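PDB 3BRQ: HTH-type transcriptional regulator ascG from Escherichia coli, which represses transcription of the cryptic asc operon by binding DNA sequence-specifically as a regulator of the LacI family. Local coordinates for residues C121-T126 with V251-T256; Q20-V25 with R265-L270. All coordinates share one frame; numbering follows the deposited sequence.

Contact 1: C121-T126 with V251-T256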
loop_
_atom_site.group_PDB
_atom_site.type_symbol
_atom_site.label_atom_id
_atom_site.label_comp_id
_atom_site.label_asym_id
_atom_site.label_seq_id
_atom_site.Cartn_x
_atom_site.Cartn_y
_atom_site.Cartn_z
ATOM N N CYS B 121 -15.642 10.656 6.456
ATOM C CA CYS B 121 -16.432 9.443 6.323
ATOM C C CYS B 121 -16.765 9.061 7.740
ATOM O O CYS B 121 -15.924 9.160 8.631
ATOM C CB CYS B 121 -15.620 8.334 5.650
ATOM S SG CYS B 121 -16.521 6.773 5.602
ATOM N N ASP B 122 -18.005 8.696 7.977
ATOM C CA ASP B 122 -18.431 8.392 9.338
ATOM C C ASP B 122 -18.032 6.943 9.611
ATOM O O ASP B 122 -18.832 6.063 9.445
ATOM C CB ASP B 122 -19.950 8.576 9.497
ATOM C CG ASP B 122 -20.378 8.552 10.944
ATOM O OD1 ASP B 122 -19.675 7.955 11.792
ATOM O OD2 ASP B 122 -21.438 9.142 11.242
ATOM N N HIS B 123 -16.767 6.712 9.970
ATOM C CA HIS B 123 -16.241 5.381 10.326
ATOM C C HIS B 123 -16.987 4.714 11.470
ATOM O O HIS B 123 -17.228 3.499 11.482
ATOM C CB HIS B 123 -14.769 5.486 10.748
ATOM C CG HIS B 123 -13.852 5.951 9.661
ATOM N ND1 HIS B 123 -13.729 5.289 8.452
ATOM C CD2 HIS B 123 -12.989 6.996 9.615
ATOM C CE1 HIS B 123 -12.823 5.906 7.718
ATOM N NE2 HIS B 123 -12.361 6.943 8.400
ATOM N N LYS B 124 -17.340 5.495 12.475
ATOM C CA LYS B 124 -18.174 4.937 13.510
ATOM C C LYS B 124 -19.465 4.301 12.959
ATOM O O LYS B 124 -19.762 3.120 13.238
ATOM C CB LYS B 124 -18.464 5.964 14.584
ATOM C CG LYS B 124 -19.220 5.357 15.744
ATOM C CD LYS B 124 -19.717 6.472 16.650
ATOM C CE LYS B 124 -19.909 5.872 17.995
ATOM N NZ LYS B 124 -20.946 6.518 18.864
ATOM N N GLN B 125 -20.200 5.051 12.151
ATOM C CA GLN B 125 -21.435 4.528 11.553
ATOM C C GLN B 125 -21.202 3.300 10.694
ATOM O O GLN B 125 -21.969 2.318 10.803
ATOM C CB GLN B 125 -22.150 5.587 10.704
ATOM C CG GLN B 125 -23.615 5.194 10.310
ATOM C CD GLN B 125 -24.540 5.003 11.514
ATOM O OE1 GLN B 125 -24.591 5.857 12.401
ATOM N NE2 GLN B 125 -25.261 3.871 11.561
ATOM N N THR B 126 -20.126 3.322 9.886
ATOM C CA THR B 126 -19.836 2.150 9.034
ATOM C C THR B 126 -19.612 0.945 9.881
ATOM O O THR B 126 -20.002 -0.156 9.503
ATOM C CB THR B 126 -18.602 2.344 8.171
ATOM O OG1 THR B 126 -17.462 2.469 9.033
ATOM C CG2 THR B 126 -18.720 3.619 7.395
ATOM N N VAL B 251 -15.652 -3.775 4.384
ATOM C CA VAL B 251 -16.231 -2.463 4.283
ATOM C C VAL B 251 -15.413 -1.594 3.308
ATOM O O VAL B 251 -14.255 -1.316 3.536
ATOM C CB VAL B 251 -16.359 -1.789 5.714
ATOM C CG1 VAL B 251 -16.873 -0.411 5.595
ATOM C CG2 VAL B 251 -17.311 -2.590 6.571
ATOM N N LYS B 252 -16.047 -1.154 2.217
ATOM C CA LYS B 252 -15.407 -0.272 1.265
ATOM C C LYS B 252 -15.668 1.198 1.583
ATOM O O LYS B 252 -16.817 1.599 1.793
ATOM C CB LYS B 252 -15.868 -0.577 -0.165
ATOM C CG LYS B 252 -15.113 0.219 -1.242
ATOM C CD LYS B 252 -15.590 -0.257 -2.595
ATOM C CE LYS B 252 -14.642 0.212 -3.700
ATOM N NZ LYS B 252 -14.948 1.605 -4.139
ATOM N N ILE B 253 -14.575 1.959 1.636
ATOM C CA ILE B 253 -14.574 3.410 1.855
ATOM C C ILE B 253 -14.501 4.042 0.468
ATOM O O ILE B 253 -13.695 3.613 -0.361
ATOM C CB ILE B 253 -13.354 3.861 2.778
ATOM C CG1 ILE B 253 -13.275 2.996 4.063
ATOM C CG2 ILE B 253 -13.369 5.382 3.135
ATOM C CD1 ILE B 253 -14.517 3.033 5.016
ATOM N N PRO B 254 -15.346 5.071 0.215
ATOM C CA PRO B 254 -15.333 5.800 -1.041
ATOM C C PRO B 254 -14.114 6.747 -1.133
ATOM O O PRO B 254 -14.257 7.961 -1.312
ATOM C CB PRO B 254 -16.641 6.575 -1.009
ATOM C CG PRO B 254 -16.919 6.796 0.467
ATOM C CD PRO B 254 -16.351 5.606 1.173
ATOM N N VAL B 255 -12.923 6.179 -1.018
ATOM C CA VAL B 255 -11.688 6.965 -1.082
ATOM C C VAL B 255 -11.652 7.888 -2.301
ATOM O O VAL B 255 -11.466 9.093 -2.166
ATOM C CB VAL B 255 -10.410 6.031 -1.069
ATOM C CG1 VAL B 255 -9.123 6.824 -1.353
ATOM C CG2 VAL B 255 -10.296 5.349 0.239
ATOM N N THR B 256 -11.833 7.312 -3.485
ATOM C CA THR B 256 -11.797 8.055 -4.749
ATOM C C THR B 256 -12.715 9.282 -4.786
ATOM O O THR B 256 -12.305 10.424 -5.110
ATOM C CB THR B 256 -12.214 7.117 -5.906
ATOM O OG1 THR B 256 -11.170 6.177 -6.118
ATOM C CG2 THR B 256 -12.466 7.895 -7.170
#
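I253 has the largest single share of this contact, reaching from just beyond the end of strand 249-252 toward the start of helix 123-136. Its CB points across and forks at once. The CG2 methyl goes to the thiol of C121, with CG2 4.2 Å from SG. The other branch first swings CG1 anti to the carbonyl carbon (chi1 -50°), then bends at chi2 -60°, and so brings the terminal CD1 to two partners at once: C121 SG at 4.3 Å and H123 ND1 at 4.2 Å. CD1 meets the imidazole at its edge, near the ring plane, and the two side chains cross at about a right angle. A beta-branched residue suits the place because both arms are used. Cysteine suits its own, being small and apolar enough to pack against both arms.

Both segments belong to the hinge of the periplasmic-binding-protein-like core of LacI-family repressors, where the chain passes between two alpha/beta lobes. F281, on a later passage, touches both C121 and P254. The H123 side chain lies about 6 Å from a bound sulfate, probably from the crystallisation liquor; in relatives this region borders the effector cleft.

The imidazole has other neighbours as well. Its NE2 is hydrogen-bonded to N108 ND2, and C121 O lies 3.7 Å above one face, offset toward the rim. One turn along, T126 turns its CB toward V251 CG1, 4.1 Å away, both residues also touching F235. Its hydroxyl is occupied within the helix: OG1 donates to H123 O over 2.7 Å, which satisfies a polar atom in a buried position. D122 caps the same helix, its OD1 accepting from Q125 N at 3.0 Å from above the carboxylate plane.

Contact 2: Q20-V25 with R265-L270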
loop_
_atom_site.group_PDB
_atom_site.type_symbol
_atom_site.label_atom_id
_atom_site.label_comp_id
_atom_site.label_asym_id
_atom_site.label_seq_id
_atom_site.Cartn_x
_atom_site.Cartn_y
_atom_site.Cartn_z
ATOM N N GLN B 20 0.179 27.345 -9.772
ATOM C CA GLN B 20 -0.387 27.135 -8.451
ATOM C C GLN B 20 -0.026 25.747 -7.967
ATOM O O GLN B 20 0.008 24.793 -8.757
ATOM C CB GLN B 20 -1.896 27.247 -8.492
ATOM C CG GLN B 20 -2.408 28.652 -8.469
ATOM C CD GLN B 20 -3.913 28.677 -8.476
ATOM O OE1 GLN B 20 -4.560 27.697 -8.876
ATOM N NE2 GLN B 20 -4.490 29.784 -8.019
ATOM N N THR B 21 0.251 25.638 -6.674
ATOM C CA THR B 21 0.713 24.376 -6.128
ATOM C C THR B 21 -0.265 23.933 -5.045
ATOM O O THR B 21 -0.668 24.763 -4.228
ATOM C CB THR B 21 2.136 24.564 -5.585
ATOM O OG1 THR B 21 3.021 24.827 -6.686
ATOM C CG2 THR B 21 2.622 23.341 -4.836
ATOM N N LEU B 22 -0.654 22.653 -5.059
ATOM C CA LEU B 22 -1.466 22.062 -3.995
ATOM C C LEU B 22 -0.583 21.254 -3.047
ATOM O O LEU B 22 0.140 20.328 -3.449
ATOM C CB LEU B 22 -2.527 21.105 -4.564
ATOM C CG LEU B 22 -3.980 21.511 -4.690
ATOM C CD1 LEU B 22 -4.698 20.616 -5.680
ATOM C CD2 LEU B 22 -4.660 21.409 -3.281
ATOM N N GLY B 23 -0.651 21.601 -1.777
ATOM C CA GLY B 23 0.155 20.941 -0.759
ATOM C C GLY B 23 -0.610 19.868 -0.023
ATOM O O GLY B 23 -1.767 20.091 0.436
ATOM N N LEU B 24 0.022 18.711 0.153
ATOM C CA LEU B 24 -0.577 17.615 0.920
ATOM C C LEU B 24 0.292 17.310 2.135
ATOM O O LEU B 24 1.519 17.217 2.002
ATOM C CB LEU B 24 -0.667 16.346 0.069
ATOM C CG LEU B 24 -1.829 16.200 -0.914
ATOM C CD1 LEU B 24 -2.415 17.521 -1.408
ATOM C CD2 LEU B 24 -1.418 15.289 -2.093
ATOM N N VAL B 25 -0.333 17.148 3.314
ATOM C CA VAL B 25 0.428 16.774 4.538
ATOM C C VAL B 25 -0.199 15.441 5.006
ATOM O O VAL B 25 -1.406 15.386 5.222
ATOM C CB VAL B 25 0.282 17.816 5.711
ATOM C CG1 VAL B 25 0.987 17.280 6.986
ATOM C CG2 VAL B 25 0.952 19.088 5.354
ATOM N N ARG B 265 -12.660 20.695 -4.407
ATOM C CA ARG B 265 -12.972 21.891 -3.633
ATOM C C ARG B 265 -11.800 22.832 -3.409
ATOM O O ARG B 265 -11.973 24.044 -3.498
ATOM C CB ARG B 265 -13.634 21.534 -2.306
ATOM C CG ARG B 265 -15.044 20.972 -2.501
ATOM C CD ARG B 265 -15.839 21.128 -1.223
ATOM N NE ARG B 265 -16.973 20.197 -1.095
ATOM C CZ ARG B 265 -17.634 19.974 0.056
ATOM N NH1 ARG B 265 -17.267 20.604 1.182
ATOM N NH2 ARG B 265 -18.654 19.107 0.098
ATOM N N LEU B 266 -10.606 22.306 -3.108
ATOM C CA LEU B 266 -9.435 23.186 -2.902
ATOM C C LEU B 266 -9.114 23.947 -4.163
ATOM O O LEU B 266 -8.853 25.143 -4.098
ATOM C CB LEU B 266 -8.197 22.402 -2.409
ATOM C CG LEU B 266 -8.199 21.942 -0.949
ATOM C CD1 LEU B 266 -7.035 20.912 -0.667
ATOM C CD2 LEU B 266 -8.136 23.137 0.012
ATOM N N ILE B 267 -9.151 23.265 -5.320
ATOM C CA ILE B 267 -8.928 23.925 -6.598
ATOM C C ILE B 267 -10.065 24.905 -6.917
ATOM O O ILE B 267 -9.812 26.002 -7.401
ATOM C CB ILE B 267 -8.779 22.895 -7.750
ATOM C CG1 ILE B 267 -7.487 22.090 -7.562
ATOM C CG2 ILE B 267 -8.801 23.594 -9.130
ATOM C CD1 ILE B 267 -7.399 20.838 -8.488
ATOM N N PHE B 268 -11.307 24.517 -6.637
ATOM C CA PHE B 268 -12.426 25.479 -6.686
ATOM C C PHE B 268 -12.081 26.785 -5.945
ATOM O O PHE B 268 -12.225 27.877 -6.517
ATOM C CB PHE B 268 -13.747 24.846 -6.173
ATOM C CG PHE B 268 -14.983 25.714 -6.399
ATOM C CD1 PHE B 268 -15.143 26.442 -7.575
ATOM C CD2 PHE B 268 -15.959 25.826 -5.406
ATOM C CE1 PHE B 268 -16.283 27.269 -7.790
ATOM C CE2 PHE B 268 -17.100 26.638 -5.603
ATOM C CZ PHE B 268 -17.257 27.351 -6.807
HETATM N N MSE B 269 -11.601 26.683 -4.698
HETATM C CA MSE B 269 -11.245 27.893 -3.886
HETATM C C MSE B 269 -10.201 28.787 -4.594
HETATM O O MSE B 269 -10.342 30.011 -4.682
HETATM C CB MSE B 269 -10.675 27.505 -2.510
HETATM C CG MSE B 269 -11.570 26.705 -1.615
HETATM SE SE MSE B 269 -13.345 27.391 -1.592
HETATM C CE MSE B 269 -14.234 25.649 -1.347
ATOM N N LEU B 270 -9.177 28.136 -5.133
ATOM C CA LEU B 270 -8.131 28.808 -5.902
ATOM C C LEU B 270 -8.655 29.501 -7.149
ATOM O O LEU B 270 -8.011 30.456 -7.625
ATOM C CB LEU B 270 -7.023 27.829 -6.269
ATOM C CG LEU B 270 -6.265 27.256 -5.052
ATOM C CD1 LEU B 270 -5.088 26.399 -5.514
ATOM C CD2 LEU B 270 -5.781 28.331 -4.112
#
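L22 spreads its two methyls over neighbouring residues of the last helical turns before residue 270. CD2 packs on L266, 3.6 Å from CD1 of that residue and 3.8 Å from its CB; CD1 turns instead to I267, where it lies 3.7 Å from CG1. The leucine thus straddles two adjacent side chains, meeting I267 at about a right angle and L266 more slantwise. Its chi1 of -102° departs clearly from a staggered value, a modest torsional cost at the rotation that gives each methyl its own partner. Leucine suits the position because its fork lies one carbon beyond CB, far enough from the strand to reach the helix on both arms.

One turn further on, L270 meets Q20. The two side chains run past each other in opposite directions, and the glutamine, extended beyond CG, lays its amide against the leucine: Q20 OE1 stands 3.6 Å from L270 CB and equally 3.6 Å from L270 CD1. The touch is van der Waals; the hydrogen bond of OE1 goes to R52 NH2. Glutamine fits such a partly exposed border, its long chain covering the leucine while its polar end is bonded beside it.

T21, between Q20 and L22, points its CB away from the helix, and its OG1 is hydrogen-bonded to Y72 OH of the second subunit. V25, further along the strand, packs on helix 63-75, while L266 also touches M82 of the adjacent strand 80-84. The end of helix 255-270 therefore packs over the first residues of strand 21-27 and touches the neighbouring strand, an apolar helix-on-sheet packing within the parallel, Rossmann-like alpha/beta lobe of the periplasmic-binding-protein fold, here completed by a helix from late in the chain.

Strand 21-27, the first of the modelled chain, supplies one side of contact 2, but its partner arrives only about 240 residues later. In between, the chain builds the rest of the first parallel sheet, crosses the hinge at 121-126, makes the second lobe with its mixed sheet, and returns through 251-256, closing contact 1. That loop is nested inside the one closed by contact 2. Helix 255-270 serves both: its start follows the hinge passage of contact 1, and its end packs on the first strand in contact 2. The contact centres lie about 23 Å apart, and helix 255-270 spans from the junction between the lobes to the first lobe's sheet.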